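Local coordinates for thermospermine synthase (Medicago truncatula, PDB 6BQ6), which probably transfers an aminopropyl group from decarboxylated S-adenosylmethionine to spermidine, making the tetraamine thermospermine and releasing methylthioadenosine, at residues 180-185 against 193-198; 232-237 against 242-247. All blocks are in the same frame, centred on the assembly; numbering follows the deposited sequence.

Contact 1 of 2, residues 180-185 against 193-198. With TER (N-(3-amino-propyl)-N-(5-aminopropyl)-1,4-diaminobutane), chain F.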
loop_
_atom_site.group_PDB
_atom_site.type_symbol
_atom_site.label_atom_id
_atom_site.label_comp_id
_atom_site.label_asym_id
_atom_site.label_seq_id
_atom_site.Cartn_x
_atom_site.Cartn_y
_atom_site.Cartn_z
ATOM N N GLY B 180 -24.494 -9.333 22.795
ATOM C CA GLY B 180 -23.053 -9.175 22.769
ATOM C C GLY B 180 -22.634 -8.410 21.529
ATOM O O GLY B 180 -22.681 -8.956 20.427
ATOM N N ASP B 181 -22.179 -7.177 21.726
ATOM C CA ASP B 181 -21.668 -6.357 20.653
ATOM C C ASP B 181 -20.262 -5.882 21.047
ATOM O O ASP B 181 -19.994 -4.714 21.097
ATOM C CB ASP B 181 -22.603 -5.212 20.406
ATOM C CG ASP B 181 -22.351 -4.500 19.100
ATOM O OD1 ASP B 181 -21.554 -4.955 18.284
ATOM O OD2 ASP B 181 -22.952 -3.432 18.923
ATOM N N LEU B 182 -19.377 -6.854 21.273
ATOM C CA LEU B 182 -18.015 -6.621 21.704
ATOM C C LEU B 182 -17.029 -6.957 20.613
ATOM O O LEU B 182 -17.378 -7.603 19.603
ATOM C CB LEU B 182 -17.687 -7.517 22.899
ATOM C CG LEU B 182 -18.647 -7.350 24.059
ATOM C CD1 LEU B 182 -18.595 -8.631 24.892
ATOM C CD2 LEU B 182 -18.298 -6.146 24.898
ATOM N N ALA B 183 -15.768 -6.542 20.834
ATOM C CA ALA B 183 -14.658 -7.004 19.980
ATOM C C ALA B 183 -14.574 -8.538 19.997
ATOM O O ALA B 183 -14.990 -9.155 20.937
ATOM C CB ALA B 183 -13.364 -6.398 20.481
ATOM N N ASP B 184 -14.055 -9.127 18.923
ATOM C CA ASP B 184 -13.790 -10.553 18.853
ATOM C C ASP B 184 -12.930 -11.003 20.029
ATOM O O ASP B 184 -12.048 -10.264 20.449
ATOM C CB ASP B 184 -13.054 -10.925 17.552
ATOM C CG ASP B 184 -13.875 -10.671 16.311
ATOM O OD1 ASP B 184 -15.094 -10.365 16.434
ATOM O OD2 ASP B 184 -13.287 -10.783 15.192
ATOM N N PRO B 185 -13.137 -12.244 20.506
ATOM C CA PRO B 185 -12.330 -12.694 21.649
ATOM C C PRO B 185 -10.878 -12.908 21.236
ATOM O O PRO B 185 -10.596 -13.340 20.133
ATOM C CB PRO B 185 -12.985 -14.020 22.059
ATOM C CG PRO B 185 -13.747 -14.476 20.865
ATOM C CD PRO B 185 -14.139 -13.253 20.091
ATOM N N LYS B 193 -13.154 -12.480 28.418
ATOM C CA LYS B 193 -13.908 -13.120 29.495
ATOM C C LYS B 193 -15.418 -13.190 29.247
ATOM O O LYS B 193 -16.103 -14.036 29.831
ATOM C CB LYS B 193 -13.608 -12.479 30.829
ATOM C CG LYS B 193 -14.076 -11.048 30.953
ATOM C CD LYS B 193 -13.665 -10.529 32.309
ATOM C CE LYS B 193 -14.256 -9.162 32.550
ATOM N NZ LYS B 193 -13.394 -8.117 31.964
ATOM N N LEU B 194 -15.918 -12.312 28.381
ATOM C CA LEU B 194 -17.330 -12.267 28.068
ATOM C C LEU B 194 -17.755 -13.278 27.002
ATOM O O LEU B 194 -18.895 -13.250 26.543
ATOM C CB LEU B 194 -17.703 -10.857 27.674
ATOM C CG LEU B 194 -17.307 -9.783 28.694
ATOM C CD1 LEU B 194 -17.525 -8.351 28.171
ATOM C CD2 LEU B 194 -17.989 -9.920 30.000
ATOM N N TYR B 195 -16.839 -14.172 26.618
ATOM C CA TYR B 195 -17.107 -15.234 25.659
ATOM C C TYR B 195 -16.827 -16.615 26.275
ATOM O O TYR B 195 -16.888 -17.616 25.587
ATOM C CB TYR B 195 -16.230 -15.046 24.413
ATOM C CG TYR B 195 -16.517 -13.844 23.585
ATOM C CD1 TYR B 195 -15.891 -12.636 23.816
ATOM C CD2 TYR B 195 -17.373 -13.939 22.504
ATOM C CE1 TYR B 195 -16.138 -11.521 23.006
ATOM C CE2 TYR B 195 -17.642 -12.830 21.720
ATOM C CZ TYR B 195 -17.003 -11.652 21.940
ATOM O OH TYR B 195 -17.278 -10.618 21.117
ATOM N N THR B 196 -16.541 -16.680 27.576
ATOM C CA THR B 196 -16.212 -17.977 28.139
ATOM C C THR B 196 -17.460 -18.757 28.581
ATOM O O THR B 196 -18.503 -18.164 28.947
ATOM C CB THR B 196 -15.244 -17.848 29.330
ATOM O OG1 THR B 196 -15.848 -17.052 30.344
ATOM C CG2 THR B 196 -13.969 -17.192 28.915
ATOM N N LYS B 197 -17.284 -20.075 28.653
ATOM C CA LYS B 197 -18.305 -20.989 29.124
ATOM C C LYS B 197 -18.780 -20.578 30.504
ATOM O O LYS B 197 -19.984 -20.455 30.751
ATOM C CB LYS B 197 -17.809 -22.427 29.157
ATOM C CG LYS B 197 -18.843 -23.421 29.643
ATOM C CD LYS B 197 -18.269 -24.839 29.733
ATOM C CE LYS B 197 -19.372 -25.855 30.033
ATOM N NZ LYS B 197 -19.789 -25.834 31.458
ATOM N N ASP B 198 -17.833 -20.344 31.398
ATOM C CA ASP B 198 -18.200 -19.974 32.770
ATOM C C ASP B 198 -18.923 -18.632 32.851
ATOM O O ASP B 198 -19.863 -18.492 33.648
ATOM C CB ASP B 198 -16.983 -19.949 33.666
ATOM C CG ASP B 198 -16.587 -21.343 34.169
ATOM O OD1 ASP B 198 -17.246 -22.359 33.846
ATOM O OD2 ASP B 198 -15.578 -21.415 34.914
HETATM N N1 TER F . -16.603 -2.393 20.327
HETATM C C2 TER F . -17.890 -2.343 19.666
HETATM C C3 TER F . -18.197 -3.693 19.025
HETATM C C4 TER F . -17.319 -4.011 17.843
HETATM N N5 TER F . -17.822 -5.160 17.125
HETATM C C6 TER F . -18.075 -5.077 15.704
HETATM C C7 TER F . -17.758 -6.392 15.010
HETATM C C8 TER F . -17.484 -6.120 13.542
HETATM N N9 TER F . -16.096 -5.802 13.281
HETATM C C10 TER F . -15.713 -5.495 11.927
HETATM C C11 TER F . -14.281 -5.839 11.580
HETATM C C12 TER F . -14.144 -5.775 10.058
HETATM C C13 TER F . -12.699 -5.755 9.583
HETATM N N14 TER F . -11.868 -6.644 10.375
HETATM O O HOH W 1 -19.832 -9.684 21.288
#
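With CG anti to the carbonyl carbon, beside the backbone N (chi1 -67°), Tyr-195 sends its phenol lengthwise toward the loop 182-185. The hydroxyl donates to the backbone carbonyl of Ala-183, Tyr-195 OH to Ala-183 O 2.7 Å, and does so from above the carbonyl plane, 49° out of it, rather than along a lone pair. The same OH accepts a bond from a water, 2.7 Å from the water oxygen, and that water in turn takes the amide hydrogen of Leu-182, so the phenol holds the Ala-183 carbonyl directly and the Leu-182 amide through the water. Pro-185 lies over a face of the ring: its CD stands 3.8 Å from the ring centroid of Tyr-195 and only 11° off the normal, a CH-pi contact, while Pro-185 CB lies against Tyr-195 CD1. This loop follows the C-terminal end of parallel strand 175-181 in the Rossmann-like domain, the edge where such folds bind their substrates. Asp-181, the predicted proton acceptor, points away from Tyr-195 and is hydrogen-bonded to Tyr-87 and Thr-115; with Leu-182 it lines the thermospermine pocket. Leu-182 also crosses Leu-194, the residue before Tyr-195, at about a right angle, their CD1 atoms a tight 3.5 Å apart. Leu-182 lies near Cys-191 and Leu-194 near Ala-164, both adenosine-binding residues.

Contact 2 of 2, residues 232-237 against 242-247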
loop_
_atom_site.group_PDB
_atom_site.type_symbol
_atom_site.label_atom_id
_atom_site.label_comp_id
_atom_site.label_asym_id
_atom_site.label_seq_id
_atom_site.Cartn_x
_atom_site.Cartn_y
_atom_site.Cartn_z
ATOM N N CYS B 232 -15.672 -21.435 17.326
ATOM C CA CYS B 232 -15.416 -21.477 18.765
ATOM C C CYS B 232 -16.527 -20.890 19.628
ATOM O O CYS B 232 -16.893 -21.432 20.650
ATOM C CB CYS B 232 -14.139 -20.724 19.053
ATOM S SG CYS B 232 -12.705 -21.334 18.136
ATOM N N ILE B 233 -17.029 -19.749 19.190
ATOM C CA ILE B 233 -18.158 -19.111 19.862
ATOM C C ILE B 233 -19.400 -20.012 19.799
ATOM O O ILE B 233 -20.068 -20.254 20.784
ATOM C CB ILE B 233 -18.446 -17.736 19.249
ATOM C CG1 ILE B 233 -17.318 -16.742 19.608
ATOM C CG2 ILE B 233 -19.777 -17.205 19.781
ATOM C CD1 ILE B 233 -17.414 -15.403 18.955
ATOM N N TYR B 234 -19.704 -20.540 18.617
ATOM C CA TYR B 234 -20.765 -21.487 18.490
ATOM C C TYR B 234 -20.605 -22.666 19.469
ATOM O O TYR B 234 -21.499 -23.012 20.191
ATOM C CB TYR B 234 -20.874 -21.992 17.035
ATOM C CG TYR B 234 -21.807 -23.142 16.892
ATOM C CD1 TYR B 234 -23.170 -22.973 16.929
ATOM C CD2 TYR B 234 -21.313 -24.457 16.760
ATOM C CE1 TYR B 234 -24.036 -24.065 16.843
ATOM C CE2 TYR B 234 -22.155 -25.531 16.663
ATOM C CZ TYR B 234 -23.517 -25.357 16.684
ATOM O OH TYR B 234 -24.372 -26.441 16.609
ATOM N N ASN B 235 -19.446 -23.283 19.458
ATOM C CA ASN B 235 -19.247 -24.442 20.319
ATOM C C ASN B 235 -19.307 -24.119 21.800
ATOM O O ASN B 235 -19.817 -24.923 22.588
ATOM C CB ASN B 235 -17.945 -25.170 19.990
ATOM C CG ASN B 235 -17.884 -26.555 20.648
ATOM O OD1 ASN B 235 -18.827 -27.345 20.515
ATOM N ND2 ASN B 235 -16.800 -26.834 21.405
ATOM N N THR B 236 -18.775 -22.966 22.180
ATOM C CA THR B 236 -18.818 -22.546 23.577
ATOM C C THR B 236 -20.270 -22.397 23.994
ATOM O O THR B 236 -20.708 -22.937 25.028
ATOM C CB THR B 236 -17.986 -21.286 23.810
ATOM O OG1 THR B 236 -16.628 -21.518 23.386
ATOM C CG2 THR B 236 -17.990 -20.894 25.269
ATOM N N LEU B 237 -21.075 -21.713 23.166
ATOM C CA LEU B 237 -22.495 -21.585 23.481
ATOM C C LEU B 237 -23.247 -22.921 23.509
ATOM O O LEU B 237 -24.168 -23.075 24.298
ATOM C CB LEU B 237 -23.171 -20.593 22.536
ATOM C CG LEU B 237 -22.807 -19.133 22.784
ATOM C CD1 LEU B 237 -23.163 -18.260 21.590
ATOM C CD2 LEU B 237 -23.457 -18.618 24.034
ATOM N N LYS B 242 -29.438 -24.868 25.279
ATOM C CA LYS B 242 -30.004 -25.976 24.525
ATOM C C LYS B 242 -30.103 -25.737 23.057
ATOM O O LYS B 242 -29.757 -26.615 22.277
ATOM C CB LYS B 242 -31.382 -26.341 25.035
ATOM C CG LYS B 242 -31.908 -27.587 24.343
ATOM C CD LYS B 242 -32.950 -28.347 25.087
ATOM C CE LYS B 242 -33.346 -29.576 24.286
ATOM N NZ LYS B 242 -32.258 -30.602 24.209
ATOM N N TYR B 243 -30.562 -24.537 22.691
ATOM C CA TYR B 243 -30.801 -24.194 21.299
ATOM C C TYR B 243 -29.798 -23.105 20.886
ATOM O O TYR B 243 -29.722 -22.055 21.531
ATOM C CB TYR B 243 -32.217 -23.696 21.151
ATOM C CG TYR B 243 -33.245 -24.684 21.613
ATOM C CD1 TYR B 243 -33.556 -25.793 20.856
ATOM C CD2 TYR B 243 -33.900 -24.502 22.828
ATOM C CE1 TYR B 243 -34.505 -26.716 21.309
ATOM C CE2 TYR B 243 -34.834 -25.407 23.281
ATOM C CZ TYR B 243 -35.133 -26.497 22.537
ATOM O OH TYR B 243 -36.108 -27.349 23.081
ATOM N N VAL B 244 -29.003 -23.393 19.847
ATOM C CA VAL B 244 -27.953 -22.466 19.431
ATOM C C VAL B 244 -28.030 -22.390 17.941
ATOM O O VAL B 244 -27.992 -23.427 17.282
ATOM C CB VAL B 244 -26.558 -22.909 19.943
ATOM C CG1 VAL B 244 -25.484 -21.909 19.529
ATOM C CG2 VAL B 244 -26.577 -23.042 21.446
ATOM N N VAL B 245 -28.236 -21.194 17.411
ATOM C CA VAL B 245 -28.457 -20.954 15.974
ATOM C C VAL B 245 -27.423 -19.972 15.447
ATOM O O VAL B 245 -27.545 -18.796 15.676
ATOM C CB VAL B 245 -29.905 -20.455 15.700
ATOM C CG1 VAL B 245 -30.110 -20.126 14.224
ATOM C CG2 VAL B 245 -30.971 -21.437 16.174
ATOM N N PRO B 246 -26.405 -20.466 14.719
ATOM C CA PRO B 246 -25.405 -19.616 14.103
ATOM C C PRO B 246 -25.943 -19.147 12.758
ATOM O O PRO B 246 -26.698 -19.883 12.082
ATOM C CB PRO B 246 -24.200 -20.548 13.918
ATOM C CG PRO B 246 -24.807 -21.883 13.729
ATOM C CD PRO B 246 -26.072 -21.903 14.561
ATOM N N TYR B 247 -25.600 -17.919 12.428
ATOM C CA TYR B 247 -26.054 -17.326 11.169
ATOM C C TYR B 247 -25.104 -16.281 10.681
ATOM O O TYR B 247 -24.235 -15.796 11.423
ATOM C CB TYR B 247 -27.486 -16.818 11.300
ATOM C CG TYR B 247 -27.706 -15.679 12.242
ATOM C CD1 TYR B 247 -27.815 -15.896 13.591
ATOM C CD2 TYR B 247 -27.939 -14.394 11.762
ATOM C CE1 TYR B 247 -28.067 -14.852 14.457
ATOM C CE2 TYR B 247 -28.216 -13.344 12.633
ATOM C CZ TYR B 247 -28.307 -13.583 13.958
ATOM O OH TYR B 247 -28.499 -12.565 14.860
HETATM O O HOH W 2 -26.683 -26.104 17.774
#
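Val-244 sets its two methyls against Tyr-234 and Leu-237 of helix 230-238, in a helix-on-sheet layer where helix segment 232-237 runs nearly antiparallel to strand segment 243-247 (170°), the axes of these segments 9.0 Å apart. Strand 243-251 is the outermost on its side of the seven-stranded Rossmann-like sheet within the chain. With CG1 anti to the backbone N (chi1 -178°), Val-244 brings that methyl to 3.6 Å from CD1 of Tyr-234 and also near CB of Leu-237, whereas CG2 rests 3.7 Å from the backbone O of Leu-237. Val-245 points away from the helix, its backbone paired with Leu-262 of strand 256-264. Pro-246 turns back toward the helix and places CD 3.7 Å from CE1 of Tyr-234, so valine and proline both touch CD1 and CE1 of the Tyr-234 ring, obliquely. Without the phenol, as with an alanine here, Val-244 CG1 and the Pro-246 ring would probably lose their main partner on the helix, and a bridging water one of its anchors. That water lies 2.6 Å from Tyr-234 OH and donates to the backbone O of Val-244 at 3.0 Å.

In sequence, contact 1 comes entirely before contact 2, and their centres are about 13 Å apart within the same spermine/spermidine synthase domain. Both reach the seven-stranded sheet: 180-185 continues from its inner strand 175-181, whereas 242-247 lies on strand 243-251, outermost on its side within the chain. Helix 230-238 joins the two, since Thr-236 CG2 packs 3.5 Å from Tyr-195 O and Ile-233 CD1 lies 3.8 Å from Tyr-195 CE2. Contact 1 borders the polyamine pocket; contact 2 is remote from the polyamine and adenosine sites. The pair illustrates how one helix packs against the segment that braces the pocket loop and also covers the edge strand 243-251.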